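Local coordinates for lysosome-associated membrane glycoprotein 3 (Homo sapiens, PDB 4AKM) that takes part in the unfolded protein response and in lysosome-autophagosome fusion as a lysosomal membrane glycoprotein, and promotes hepatocellular lipogenesis, at residues A[14-19]-A[51-56]. Residues are numbered along the deposited sequence; the frame is centred on the assembly and turned at random.
Sequences RLCIKA and GNCGTR
Cys16 and Cys53 form a disulfide that joins the two antiparallel sheets of the LAMP beta-prism, a luminal domain in the membrane-proximal part of the protein. Cys16 lies on strand 14-27 of one sheet, while Cys53 sits where the chain leaves strand 48-52, an outermost strand of the other. The bond is the main direct link between 14-19 and 51-56, with hardly anything else touching across them, and it brings the two CA atoms, Cys16 CA and Cys53 CA, to 5.7 Å.

Cys16 forms a classic beta bulge with Ile17, both residues facing Val9 of strand 5-11, and their CB atoms both point toward 51-56. Cys16 CB stands 3.5 Å from Cys53 CB, but its modelled approach to Cys53 SG, 2.1 Å, is too short to be real. The linkage itself is secure; the placement of Cys16 SG, and with it chi1 of 164° and the disulfide torsion of -138°, far from the usual 90° or so, is doubtful.

Around the bridge, Cys16 packs on Ser58 and Cys53 on Val9, so each half also touches a strand of its partner's sheet. The disulfide closes a loop with 36 residues between its cysteines, the same spacing as in the domain's second bridge, Cys118 to Cys155. The link is made by Cys16 SG and Cys53 SG, 2.0 Å apart.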
ATOM      1  N   ARG A  14     -18.205  10.888   1.753  1.00 89.08           N
ATOM      2  CA  ARG A  14     -17.418  11.170   0.553  1.00 88.89           C
ATOM      3  C   ARG A  14     -16.203  10.252   0.430  1.00 85.65           C
ATOM      4  O   ARG A  14     -15.549   9.931   1.420  1.00 80.87           O
ATOM      5  CB  ARG A  14     -16.971  12.636   0.519  1.00 96.46           C
ATOM      6  CG  ARG A  14     -18.047  13.613   0.060  1.00102.61           C
ATOM      7  CD  ARG A  14     -17.493  15.029  -0.061  1.00110.73           C
ATOM      8  NE  ARG A  14     -16.860  15.476   1.179  1.00114.16           N
ATOM      9  CZ  ARG A  14     -16.257  16.651   1.334  1.00111.91           C
ATOM     10  NH1 ARG A  14     -16.201  17.510   0.323  1.00107.59           N
ATOM     11  NH2 ARG A  14     -15.708  16.968   2.500  1.00105.14           N
ATOM     12  N   LEU A  15     -15.903   9.839  -0.795  1.00 84.38           N
ATOM     13  CA  LEU A  15     -14.775   8.954  -1.044  1.00 76.89           C
ATOM     14  C   LEU A  15     -13.444   9.678  -0.853  1.00 74.11           C
ATOM     15  O   LEU A  15     -13.155  10.667  -1.524  1.00 76.91           O
ATOM     16  CB  LEU A  15     -14.872   8.353  -2.448  1.00 84.31           C
ATOM     17  CG  LEU A  15     -13.938   7.185  -2.764  1.00 76.13           C
ATOM     18  CD1 LEU A  15     -13.950   6.184  -1.630  1.00 70.65           C
ATOM     19  CD2 LEU A  15     -14.347   6.520  -4.063  1.00 79.04           C
ATOM     20  N   CYS A  16     -12.641   9.176   0.075  1.00 70.34           N
ATOM     21  CA  CYS A  16     -11.343   9.757   0.383  1.00 67.19           C
ATOM     22  C   CYS A  16     -10.207   9.009  -0.319  1.00 68.78           C
ATOM     23  O   CYS A  16      -9.291   9.620  -0.870  1.00 69.97           O
ATOM     24  CB  CYS A  16     -11.131   9.749   1.897  1.00 67.43           C
ATOM     25  SG  CYS A  16      -9.431  10.004   2.430  1.00 69.26           S
ATOM     26  N   ILE A  17     -10.281   7.682  -0.298  1.00 66.93           N
ATOM     27  CA  ILE A  17      -9.260   6.823  -0.889  1.00 59.55           C
ATOM     28  C   ILE A  17      -9.918   5.568  -1.446  1.00 58.79           C
ATOM     29  O   ILE A  17     -10.703   4.918  -0.764  1.00 57.87           O
ATOM     30  CB  ILE A  17      -8.206   6.386   0.158  1.00 60.25           C
ATOM     31  CG1 ILE A  17      -7.291   7.550   0.542  1.00 58.06           C
ATOM     32  CG2 ILE A  17      -7.377   5.218  -0.353  1.00 53.75           C
ATOM     33  CD1 ILE A  17      -6.234   7.182   1.557  1.00 49.32           C
ATOM     34  N   LYS A  18      -9.603   5.234  -2.691  1.00 62.46           N
ATOM     35  CA  LYS A  18     -10.087   3.998  -3.290  1.00 57.53           C
ATOM     36  C   LYS A  18      -8.869   3.232  -3.782  1.00 61.79           C
ATOM     37  O   LYS A  18      -8.114   3.735  -4.608  1.00 59.31           O
ATOM     38  CB  LYS A  18     -11.029   4.301  -4.454  1.00 55.78           C
ATOM     39  CG  LYS A  18     -11.811   3.103  -4.965  1.00 61.50           C
ATOM     40  CD  LYS A  18     -12.391   3.390  -6.347  1.00 73.89           C
ATOM     41  CE  LYS A  18     -13.589   2.502  -6.664  1.00 77.56           C
ATOM     42  NZ  LYS A  18     -13.300   1.053  -6.475  1.00 70.62           N
ATOM     43  N   ALA A  19      -8.664   2.022  -3.276  1.00 55.73           N
ATOM     44  CA  ALA A  19      -7.468   1.276  -3.643  1.00 51.95           C
ATOM     45  C   ALA A  19      -7.724  -0.205  -3.844  1.00 46.46           C
ATOM     46  O   ALA A  19      -8.183  -0.912  -2.951  1.00 45.88           O
ATOM     47  CB  ALA A  19      -6.358   1.500  -2.623  1.00 49.73           C
ATOM     48  N   GLY A  51      -8.609   4.266   7.791  1.00 57.88           N
ATOM     49  CA  GLY A  51      -7.639   5.275   7.454  1.00 56.61           C
ATOM     50  C   GLY A  51      -8.171   6.664   7.624  1.00 61.03           C
ATOM     51  O   GLY A  51      -9.330   6.868   7.974  1.00 64.27           O
ATOM     52  N   ASN A  52      -7.313   7.631   7.349  1.00 66.82           N
ATOM     53  CA  ASN A  52      -7.647   8.997   7.690  1.00 67.17           C
ATOM     54  C   ASN A  52      -7.513   9.913   6.491  1.00 68.22           C
ATOM     55  O   ASN A  52      -6.456   9.978   5.862  1.00 69.42           O
ATOM     56  CB  ASN A  52      -6.769   9.474   8.844  1.00 75.46           C
ATOM     57  CG  ASN A  52      -7.487  10.437   9.754  1.00 87.89           C
ATOM     58  OD1 ASN A  52      -7.428  11.652   9.557  1.00 93.93           O
ATOM     59  ND2 ASN A  52      -8.177   9.902  10.760  1.00 80.11           N
ATOM     60  N   CYS A  53      -8.603  10.598   6.167  1.00 70.79           N
ATOM     61  CA  CYS A  53      -8.624  11.526   5.047  1.00 72.75           C
ATOM     62  C   CYS A  53      -8.011  12.860   5.449  1.00 78.12           C
ATOM     63  O   CYS A  53      -7.880  13.161   6.638  1.00 77.71           O
ATOM     64  CB  CYS A  53     -10.057  11.737   4.562  1.00 80.94           C
ATOM     65  SG  CYS A  53     -10.852  10.258   3.881  1.00 88.74           S
ATOM     66  N   GLY A  54      -7.647  13.661   4.454  1.00 71.37           N
ATOM     67  CA  GLY A  54      -7.081  14.971   4.704  1.00 73.08           C
ATOM     68  C   GLY A  54      -6.911  15.765   3.426  1.00 79.31           C
ATOM     69  O   GLY A  54      -6.764  15.193   2.345  1.00 79.21           O
ATOM     70  N   THR A  55      -6.922  17.089   3.553  1.00 80.98           N
ATOM     71  CA  THR A  55      -6.865  17.980   2.397  1.00 81.08           C
ATOM     72  C   THR A  55      -5.546  17.862   1.626  1.00 79.14           C
ATOM     73  O   THR A  55      -5.505  18.089   0.414  1.00 75.64           O
ATOM     74  CB  THR A  55      -7.125  19.458   2.806  1.00 84.93           C
ATOM     75  OG1 THR A  55      -6.019  19.962   3.565  1.00 75.27           O
ATOM     76  CG2 THR A  55      -8.402  19.566   3.639  1.00 72.42           C
ATOM     77  N   ARG A  56      -4.478  17.489   2.326  1.00 78.48           N
ATOM     78  CA  ARG A  56      -3.154  17.412   1.714  1.00 82.99           C
ATOM     79  C   ARG A  56      -2.428  16.116   2.084  1.00 77.20           C
ATOM     80  O   ARG A  56      -1.363  15.815   1.546  1.00 75.02           O
ATOM     81  CB  ARG A  56      -2.307  18.622   2.126  1.00 86.73           C
ATOM     82  CG  ARG A  56      -1.234  19.024   1.115  1.00 88.52           C
ATOM     83  CD  ARG A  56       0.020  19.508   1.824  1.00 92.96           C
ATOM     84  NE  ARG A  56       0.639  18.432   2.597  1.00 99.08           N
ATOM     85  CZ  ARG A  56       1.664  18.590   3.430  1.00101.73           C
ATOM     86  NH1 ARG A  56       2.196  19.791   3.614  1.00103.78           N
ATOM     87  NH2 ARG A  56       2.154  17.545   4.085  1.00 99.56           N
TER